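Local coordinates for protein 2-dehydropantoate 2-reductase (Geobacter metallireducens, PDB 3HN2) that probably catalyses the NADPH-dependent reduction of ketopantoate to pantoate, a step of pantothenate biosynthesis, at residues R4-L15 and L21-L32; D177-E185 and G227-I237. One frame throughout, in Å; residues are numbered along the deposited sequence.

Interaction 1: R4-L15 and L21-L32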
# COMPACT_ATOMS: atom_id res chain seq x y z
N ARG A 4 9.23 -18.91 -28.18
CA ARG A 4 9.35 -17.43 -28.35
C ARG A 4 9.97 -16.73 -27.13
O ARG A 4 10.69 -15.74 -27.28
CB ARG A 4 8.00 -16.80 -28.72
CG ARG A 4 6.81 -17.24 -27.87
CD ARG A 4 5.58 -16.39 -28.16
NE ARG A 4 4.96 -16.71 -29.44
CZ ARG A 4 3.93 -17.53 -29.60
NH1 ARG A 4 3.44 -17.75 -30.82
NH2 ARG A 4 3.38 -18.15 -28.56
N ILE A 5 9.70 -17.25 -25.94
CA ILE A 5 10.17 -16.64 -24.69
C ILE A 5 11.23 -17.50 -23.98
O ILE A 5 11.07 -18.71 -23.86
CB ILE A 5 8.98 -16.27 -23.75
CG1 ILE A 5 8.46 -14.87 -24.06
CG2 ILE A 5 9.37 -16.29 -22.27
CD1 ILE A 5 7.37 -14.81 -25.08
N ALA A 6 12.32 -16.85 -23.55
CA ALA A 6 13.31 -17.47 -22.67
C ALA A 6 13.40 -16.69 -21.36
O ALA A 6 13.46 -15.46 -21.38
CB ALA A 6 14.67 -17.51 -23.34
N ILE A 7 13.44 -17.41 -20.25
CA ILE A 7 13.58 -16.79 -18.92
C ILE A 7 14.99 -16.96 -18.39
O ILE A 7 15.43 -18.08 -18.13
CB ILE A 7 12.57 -17.37 -17.88
CG1 ILE A 7 11.13 -17.35 -18.41
CG2 ILE A 7 12.71 -16.65 -16.54
CD1 ILE A 7 10.59 -15.96 -18.73
N VAL A 8 15.68 -15.84 -18.21
CA VAL A 8 17.06 -15.85 -17.70
C VAL A 8 17.12 -15.16 -16.34
O VAL A 8 17.15 -13.93 -16.24
CB VAL A 8 18.04 -15.24 -18.73
CG1 VAL A 8 19.43 -15.10 -18.15
CG2 VAL A 8 18.08 -16.12 -19.98
N GLY A 9 17.10 -15.96 -15.29
CA GLY A 9 17.03 -15.45 -13.93
C GLY A 9 16.63 -16.58 -13.00
O GLY A 9 17.44 -17.04 -12.19
N ALA A 10 15.37 -17.01 -13.14
CA ALA A 10 14.77 -18.07 -12.32
C ALA A 10 14.71 -17.71 -10.84
O ALA A 10 14.82 -18.57 -9.96
CB ALA A 10 15.46 -19.43 -12.55
N GLY A 11 14.54 -16.42 -10.57
CA GLY A 11 14.38 -15.92 -9.21
C GLY A 11 12.91 -15.85 -8.85
O GLY A 11 12.08 -16.52 -9.47
N ALA A 12 12.59 -15.01 -7.87
CA ALA A 12 11.23 -14.87 -7.39
C ALA A 12 10.32 -14.09 -8.35
O ALA A 12 9.10 -14.07 -8.17
CB ALA A 12 11.23 -14.23 -6.01
N LEU A 13 10.91 -13.47 -9.37
CA LEU A 13 10.15 -12.71 -10.34
C LEU A 13 10.20 -13.29 -11.76
O LEU A 13 9.21 -13.22 -12.49
CB LEU A 13 10.53 -11.21 -10.32
CG LEU A 13 11.66 -10.56 -11.11
CD1 LEU A 13 11.22 -10.17 -12.51
CD2 LEU A 13 12.13 -9.32 -10.37
N GLY A 14 11.34 -13.85 -12.13
CA GLY A 14 11.51 -14.48 -13.44
C GLY A 14 10.64 -15.72 -13.58
O GLY A 14 10.06 -15.96 -14.65
N LEU A 15 10.54 -16.49 -12.50
CA LEU A 15 9.69 -17.67 -12.47
C LEU A 15 8.22 -17.28 -12.49
O LEU A 15 7.45 -17.82 -13.29
CB LEU A 15 9.99 -18.53 -11.25
CG LEU A 15 11.23 -19.43 -11.23
CD1 LEU A 15 11.35 -20.14 -9.89
CD2 LEU A 15 11.21 -20.46 -12.35
N LEU A 21 3.13 -16.29 -18.06
CA LEU A 21 3.25 -16.23 -19.51
C LEU A 21 2.85 -17.52 -20.22
O LEU A 21 2.06 -17.48 -21.16
CB LEU A 21 4.65 -15.77 -19.94
CG LEU A 21 4.91 -14.26 -19.90
CD1 LEU A 21 6.41 -13.98 -19.82
CD2 LEU A 21 4.28 -13.52 -21.08
N GLN A 22 3.35 -18.67 -19.76
CA GLN A 22 2.95 -19.94 -20.37
C GLN A 22 1.55 -20.42 -19.96
O GLN A 22 0.92 -21.18 -20.70
CB GLN A 22 4.00 -21.05 -20.17
CG GLN A 22 3.89 -21.85 -18.89
CD GLN A 22 4.71 -23.14 -18.93
OE1 GLN A 22 4.16 -24.23 -18.81
NE2 GLN A 22 6.02 -23.01 -19.11
N ARG A 23 1.06 -19.95 -18.81
CA ARG A 23 -0.30 -20.27 -18.35
C ARG A 23 -1.34 -19.72 -19.31
O ARG A 23 -2.42 -20.29 -19.46
CB ARG A 23 -0.54 -19.73 -16.94
CG ARG A 23 -1.62 -20.45 -16.14
CD ARG A 23 -2.94 -19.70 -16.12
NE ARG A 23 -2.84 -18.41 -15.43
CZ ARG A 23 -3.05 -18.22 -14.13
NH1 ARG A 23 -2.93 -17.00 -13.61
NH2 ARG A 23 -3.37 -19.24 -13.35
N SER A 24 -1.00 -18.61 -19.97
CA SER A 24 -1.82 -18.04 -21.03
C SER A 24 -1.32 -18.43 -22.43
O SER A 24 -1.65 -17.79 -23.43
CB SER A 24 -1.89 -16.52 -20.89
OG SER A 24 -0.59 -15.98 -20.81
N GLY A 25 -0.52 -19.49 -22.49
CA GLY A 25 -0.14 -20.10 -23.76
C GLY A 25 0.92 -19.36 -24.54
O GLY A 25 0.69 -18.92 -25.66
N GLU A 26 2.09 -19.22 -23.92
CA GLU A 26 3.25 -18.67 -24.60
C GLU A 26 4.34 -19.72 -24.53
O GLU A 26 4.42 -20.48 -23.56
CB GLU A 26 3.70 -17.37 -23.94
CG GLU A 26 3.88 -16.20 -24.90
CD GLU A 26 2.57 -15.56 -25.35
OE1 GLU A 26 2.49 -15.13 -26.52
OE2 GLU A 26 1.63 -15.48 -24.53
N ASP A 27 5.18 -19.77 -25.57
CA ASP A 27 6.23 -20.78 -25.66
C ASP A 27 7.41 -20.37 -24.77
O ASP A 27 8.37 -19.74 -25.23
CB ASP A 27 6.66 -20.97 -27.12
CG ASP A 27 7.38 -22.29 -27.35
OD1 ASP A 27 7.45 -23.13 -26.42
OD2 ASP A 27 7.88 -22.50 -28.48
N VAL A 28 7.31 -20.74 -23.50
CA VAL A 28 8.25 -20.28 -22.48
C VAL A 28 9.31 -21.34 -22.19
O VAL A 28 8.99 -22.51 -22.00
CB VAL A 28 7.49 -19.85 -21.18
CG1 VAL A 28 8.44 -19.41 -20.10
CG2 VAL A 28 6.53 -18.72 -21.48
N HIS A 29 10.57 -20.90 -22.18
CA HIS A 29 11.71 -21.77 -21.97
C HIS A 29 12.51 -21.25 -20.79
O HIS A 29 13.16 -20.21 -20.88
CB HIS A 29 12.60 -21.81 -23.22
CG HIS A 29 11.86 -22.18 -24.47
ND1 HIS A 29 11.16 -21.27 -25.22
CD2 HIS A 29 11.72 -23.37 -25.10
CE1 HIS A 29 10.61 -21.88 -26.25
NE2 HIS A 29 10.94 -23.16 -26.20
N PHE A 30 12.46 -21.96 -19.67
CA PHE A 30 13.16 -21.54 -18.46
C PHE A 30 14.62 -22.01 -18.45
O PHE A 30 14.92 -23.17 -18.75
CB PHE A 30 12.46 -22.09 -17.22
CG PHE A 30 11.15 -21.43 -16.91
CD1 PHE A 30 11.10 -20.32 -16.07
CD2 PHE A 30 9.96 -21.93 -17.43
CE1 PHE A 30 9.89 -19.71 -15.77
CE2 PHE A 30 8.74 -21.33 -17.12
CZ PHE A 30 8.71 -20.22 -16.30
N LEU A 31 15.53 -21.10 -18.11
CA LEU A 31 16.92 -21.46 -17.85
C LEU A 31 17.13 -21.63 -16.34
O LEU A 31 17.34 -20.66 -15.61
CB LEU A 31 17.90 -20.43 -18.43
CG LEU A 31 19.40 -20.77 -18.45
CD1 LEU A 31 19.68 -22.08 -19.17
CD2 LEU A 31 20.22 -19.64 -19.06
N LEU A 32 17.06 -22.88 -15.88
CA LEU A 32 17.26 -23.22 -14.48
C LEU A 32 18.71 -23.56 -14.18
O LEU A 32 19.45 -24.01 -15.07
CB LEU A 32 16.37 -24.39 -14.06
CG LEU A 32 14.83 -24.32 -14.01
CD1 LEU A 32 14.27 -22.95 -13.59
CD2 LEU A 32 14.23 -24.78 -15.32
O HOH W 1 19.06 -18.84 -13.89
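Leu21, near the end of the helix, turns its CD1 toward Ile5 CG2 at the start of the facing strand. Glu26 CG touches both Arg4 CD and Ile5 CD1, and a bend at chi2 (77°) then places the carboxylate. Its OE1 forms a long salt bridge with Arg4 NH2 at 3.8 Å, lying well out of the guanidinium plane, so carboxylate and guanidinium attract by charge, with no N-H pointing at the oxygen. At Asp27 the carbonyl oxygen takes two amides, Arg4 N on a lone pair and Ile5 N at 2.9 Å. Val28 shares a sheet face with Ile5 and Ile7, its CG2 against Ile5 CG2 and its CG1 against Ile7 CG1. His29 grips a single acceptor twice: its N and its ND1, the latter at 2.9 Å, reach Ile5 O from opposite faces of the carbonyl plane, which fixes the ring. His29 O in turn receives Ile7 N. Phe30 offers one ring face to Ile7 CG1, 4.1 Å from the centroid, while Leu15 CD2 comes in obliquely. Leu31 N bonds to Ile7 O, and a water donates to Leu31 O and, weakly, to Gly9 O. Leu32 CD1 meets Ala10 CB. This is the opening beta-alpha-beta unit of a Rossmann-type domain, whose Gly9, Gly11 and Gly14 fit a dinucleotide-binding turn; strand 5-8 lies between parallel strands 28-31 and 72-75, and Met165 of helix 157-168 covers Ile5 and Leu21.

Interaction 2: D177-E185 and G227-I237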
# COMPACT_ATOMS: atom_id res chain seq x y z
N ASP A 177 7.03 6.68 -22.14
CA ASP A 177 7.99 7.20 -23.12
C ASP A 177 9.31 7.56 -22.44
O ASP A 177 10.34 7.74 -23.10
CB ASP A 177 7.44 8.44 -23.84
CG ASP A 177 6.22 8.14 -24.68
OD1 ASP A 177 5.81 6.97 -24.77
OD2 ASP A 177 5.67 9.10 -25.27
N ASP A 178 9.26 7.65 -21.11
CA ASP A 178 10.42 8.00 -20.32
C ASP A 178 10.75 6.84 -19.38
O ASP A 178 10.38 6.85 -18.19
CB ASP A 178 10.17 9.29 -19.55
CG ASP A 178 11.45 10.07 -19.28
OD1 ASP A 178 12.56 9.54 -19.54
OD2 ASP A 178 11.32 11.23 -18.80
N LEU A 179 11.42 5.84 -19.94
CA LEU A 179 11.92 4.68 -19.20
C LEU A 179 12.91 5.10 -18.12
O LEU A 179 12.83 4.64 -16.97
CB LEU A 179 12.59 3.70 -20.17
CG LEU A 179 13.44 2.56 -19.61
CD1 LEU A 179 12.56 1.58 -18.85
CD2 LEU A 179 14.20 1.85 -20.73
N LYS A 180 13.82 5.99 -18.51
CA LYS A 180 14.85 6.51 -17.63
C LYS A 180 14.25 7.10 -16.35
O LYS A 180 14.74 6.81 -15.26
CB LYS A 180 15.68 7.55 -18.38
CG LYS A 180 17.11 7.72 -17.89
CD LYS A 180 17.72 9.00 -18.47
CE LYS A 180 19.24 9.01 -18.37
NZ LYS A 180 19.88 8.28 -19.50
N ARG A 181 13.19 7.90 -16.50
CA ARG A 181 12.51 8.51 -15.36
C ARG A 181 11.91 7.46 -14.43
O ARG A 181 12.13 7.51 -13.24
CB ARG A 181 11.44 9.51 -15.82
CG ARG A 181 10.68 10.17 -14.67
CD ARG A 181 9.53 11.02 -15.17
NE ARG A 181 8.43 11.01 -14.22
CZ ARG A 181 8.00 12.06 -13.52
NH1 ARG A 181 8.56 13.25 -13.69
NH2 ARG A 181 7.00 11.91 -12.67
N ALA A 182 11.20 6.50 -15.02
CA ALA A 182 10.54 5.42 -14.29
C ALA A 182 11.48 4.55 -13.44
O ALA A 182 11.09 4.10 -12.35
CB ALA A 182 9.76 4.56 -15.27
N ARG A 183 12.69 4.32 -13.94
CA ARG A 183 13.76 3.63 -13.19
C ARG A 183 14.12 4.44 -11.95
O ARG A 183 14.19 3.90 -10.84
CB ARG A 183 15.01 3.44 -14.07
CG ARG A 183 14.88 2.38 -15.16
CD ARG A 183 15.49 1.04 -14.74
NE ARG A 183 14.72 -0.07 -15.28
CZ ARG A 183 14.78 -1.32 -14.83
NH1 ARG A 183 14.03 -2.26 -15.39
NH2 ARG A 183 15.57 -1.64 -13.82
N TRP A 184 14.32 5.74 -12.14
CA TRP A 184 14.62 6.67 -11.06
C TRP A 184 13.44 6.83 -10.10
O TRP A 184 13.65 7.05 -8.90
CB TRP A 184 15.01 8.03 -11.63
CG TRP A 184 16.45 8.12 -12.01
CD1 TRP A 184 16.97 8.04 -13.27
CD2 TRP A 184 17.56 8.32 -11.12
NE1 TRP A 184 18.34 8.17 -13.22
CE2 TRP A 184 18.73 8.34 -11.92
CE3 TRP A 184 17.69 8.46 -9.74
CZ2 TRP A 184 20.01 8.51 -11.38
CZ3 TRP A 184 18.96 8.63 -9.19
CH2 TRP A 184 20.10 8.66 -10.01
N GLU A 185 12.23 6.72 -10.63
CA GLU A 185 11.01 6.76 -9.83
C GLU A 185 10.98 5.61 -8.83
O GLU A 185 10.59 5.80 -7.68
CB GLU A 185 9.77 6.72 -10.72
CG GLU A 185 9.53 7.98 -11.57
CD GLU A 185 8.19 7.95 -12.30
OE1 GLU A 185 7.72 6.85 -12.68
OE2 GLU A 185 7.59 9.03 -12.50
N GLY A 227 19.28 13.70 -7.78
CA GLY A 227 20.14 12.95 -8.68
C GLY A 227 19.41 12.52 -9.93
O GLY A 227 20.03 12.28 -10.97
N ALA A 228 18.08 12.42 -9.84
CA ALA A 228 17.25 12.06 -10.98
C ALA A 228 17.01 13.25 -11.90
O ALA A 228 17.09 13.12 -13.11
CB ALA A 228 15.92 11.50 -10.51
N ASN A 229 16.72 14.41 -11.31
CA ASN A 229 16.32 15.59 -12.07
C ASN A 229 17.42 16.22 -12.91
O ASN A 229 17.13 16.91 -13.89
CB ASN A 229 15.67 16.62 -11.15
CG ASN A 229 14.27 16.23 -10.75
OD1 ASN A 229 13.56 15.57 -11.52
ND2 ASN A 229 13.85 16.64 -9.55
N ALA A 230 18.66 15.96 -12.54
CA ALA A 230 19.79 16.44 -13.32
C ALA A 230 20.39 15.33 -14.20
O ALA A 230 21.60 15.30 -14.43
CB ALA A 230 20.85 17.04 -12.41
N GLN A 231 19.53 14.45 -14.71
CA GLN A 231 19.98 13.29 -15.50
C GLN A 231 19.50 13.31 -16.96
O GLN A 231 19.61 12.31 -17.68
CB GLN A 231 19.55 11.99 -14.81
CG GLN A 231 20.58 10.87 -14.90
CD GLN A 231 21.86 11.20 -14.16
OE1 GLN A 231 22.95 11.08 -14.71
NE2 GLN A 231 21.73 11.62 -12.91
N GLY A 232 18.98 14.46 -17.39
CA GLY A 232 18.49 14.61 -18.76
C GLY A 232 17.14 13.96 -18.97
O GLY A 232 16.86 13.40 -20.03
N LEU A 233 16.29 14.05 -17.95
CA LEU A 233 14.94 13.51 -18.00
C LEU A 233 14.05 14.44 -18.81
O LEU A 233 14.20 15.66 -18.74
CB LEU A 233 14.38 13.32 -16.59
CG LEU A 233 14.48 11.95 -15.90
CD1 LEU A 233 15.82 11.24 -16.14
CD2 LEU A 233 14.20 12.10 -14.40
N ALA A 234 13.12 13.85 -19.57
CA ALA A 234 12.17 14.60 -20.38
C ALA A 234 11.21 15.43 -19.51
O ALA A 234 10.85 16.55 -19.87
CB ALA A 234 11.39 13.66 -21.29
N THR A 235 10.81 14.86 -18.38
CA THR A 235 9.93 15.55 -17.43
C THR A 235 10.44 15.41 -15.98
O THR A 235 10.78 14.31 -15.54
CB THR A 235 8.44 15.12 -17.59
OG1 THR A 235 7.67 15.61 -16.49
CG2 THR A 235 8.29 13.60 -17.68
N PHE A 236 10.51 16.54 -15.28
CA PHE A 236 11.08 16.61 -13.93
C PHE A 236 10.26 15.88 -12.88
O PHE A 236 9.04 16.05 -12.81
CB PHE A 236 11.26 18.07 -13.50
CG PHE A 236 12.61 18.64 -13.83
CD1 PHE A 236 13.46 19.07 -12.82
CD2 PHE A 236 13.05 18.74 -15.15
CE1 PHE A 236 14.71 19.60 -13.11
CE2 PHE A 236 14.30 19.26 -15.45
CZ PHE A 236 15.14 19.69 -14.43
N ILE A 237 10.93 15.05 -12.08
CA ILE A 237 10.30 14.44 -10.91
C ILE A 237 10.21 15.50 -9.83
O ILE A 237 11.23 16.05 -9.40
CB ILE A 237 11.08 13.21 -10.37
CG1 ILE A 237 11.33 12.20 -11.50
CG2 ILE A 237 10.34 12.56 -9.21
CD1 ILE A 237 12.28 11.08 -11.14
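Arg181 reaches from helix 179-200 to the chain that follows helix 211-229, and its NH1 meets two successive carbonyls there. The bond from NH1 to Thr235 O, 3.1 Å, is fairly straight and lies in the guanidinium plane, although the donor stands above the plane of that carbonyl; the second, to Phe236 O at 3.0 Å, is weak. With CG anti to the backbone N (chi1 179°) and chi2 also extended, the aliphatic part runs past Leu233 and Ile237 before the chain bends at chi3. Ile237 CG1 then covers one face of the guanidinium, 3.6 Å above its plane. On the same helix Glu185 OE2 accepts from Arg181 NE at 2.8 Å, and weakly from NH2, in a salt bridge that restrains the rotation of the group.

One turn further along, Trp184 has CG beside its own backbone N (chi1 -84°), which sends the indole toward the end of helix 211-229, and chi2 near 102° turns its face to Ala228. Ala228 CA sits over the six-membered ring, 3.9 Å from its centroid, in a CH-pi contact, with Gly227 O over the same face. The Gln231 amide is nearly parallel to the indole, 13° between planes, and is held by a bond from NE2 to Gly227 O. Lys180 extends its methylenes along Leu233 CD1, so that CE comes against Gln231 O, and the bend at chi4 turns NZ aside. The N-cap residue Asp178 accepts a weak bond from Ala234 N at OD2. Pro278 and Tyr281 of helix 271-284 also pack on Trp184. Such packing of one helix on the end of another and its following loop belongs to the all-helical C-terminal domain of ketopantoate reductases.

How the interactions relate
The two contacts illustrate how chemistry follows position in a two-domain enzyme. Interaction 1 is a buried contact of the Rossmann-type part, and interaction 2 a partly buried one of the helical C-terminal part; they share no element, lie on opposite sides of the chain's centre, about 29 Å apart between centres, and do not touch. In interaction 1 backbone pairing between parallel strands sets the register, with aliphatic and aromatic side chains packing beside the strands. Interaction 2 has no strand pairing: long side chains do the joining, a tryptophan face inside and charged groups toward the surface, whose bonds reach the main chain of a loop.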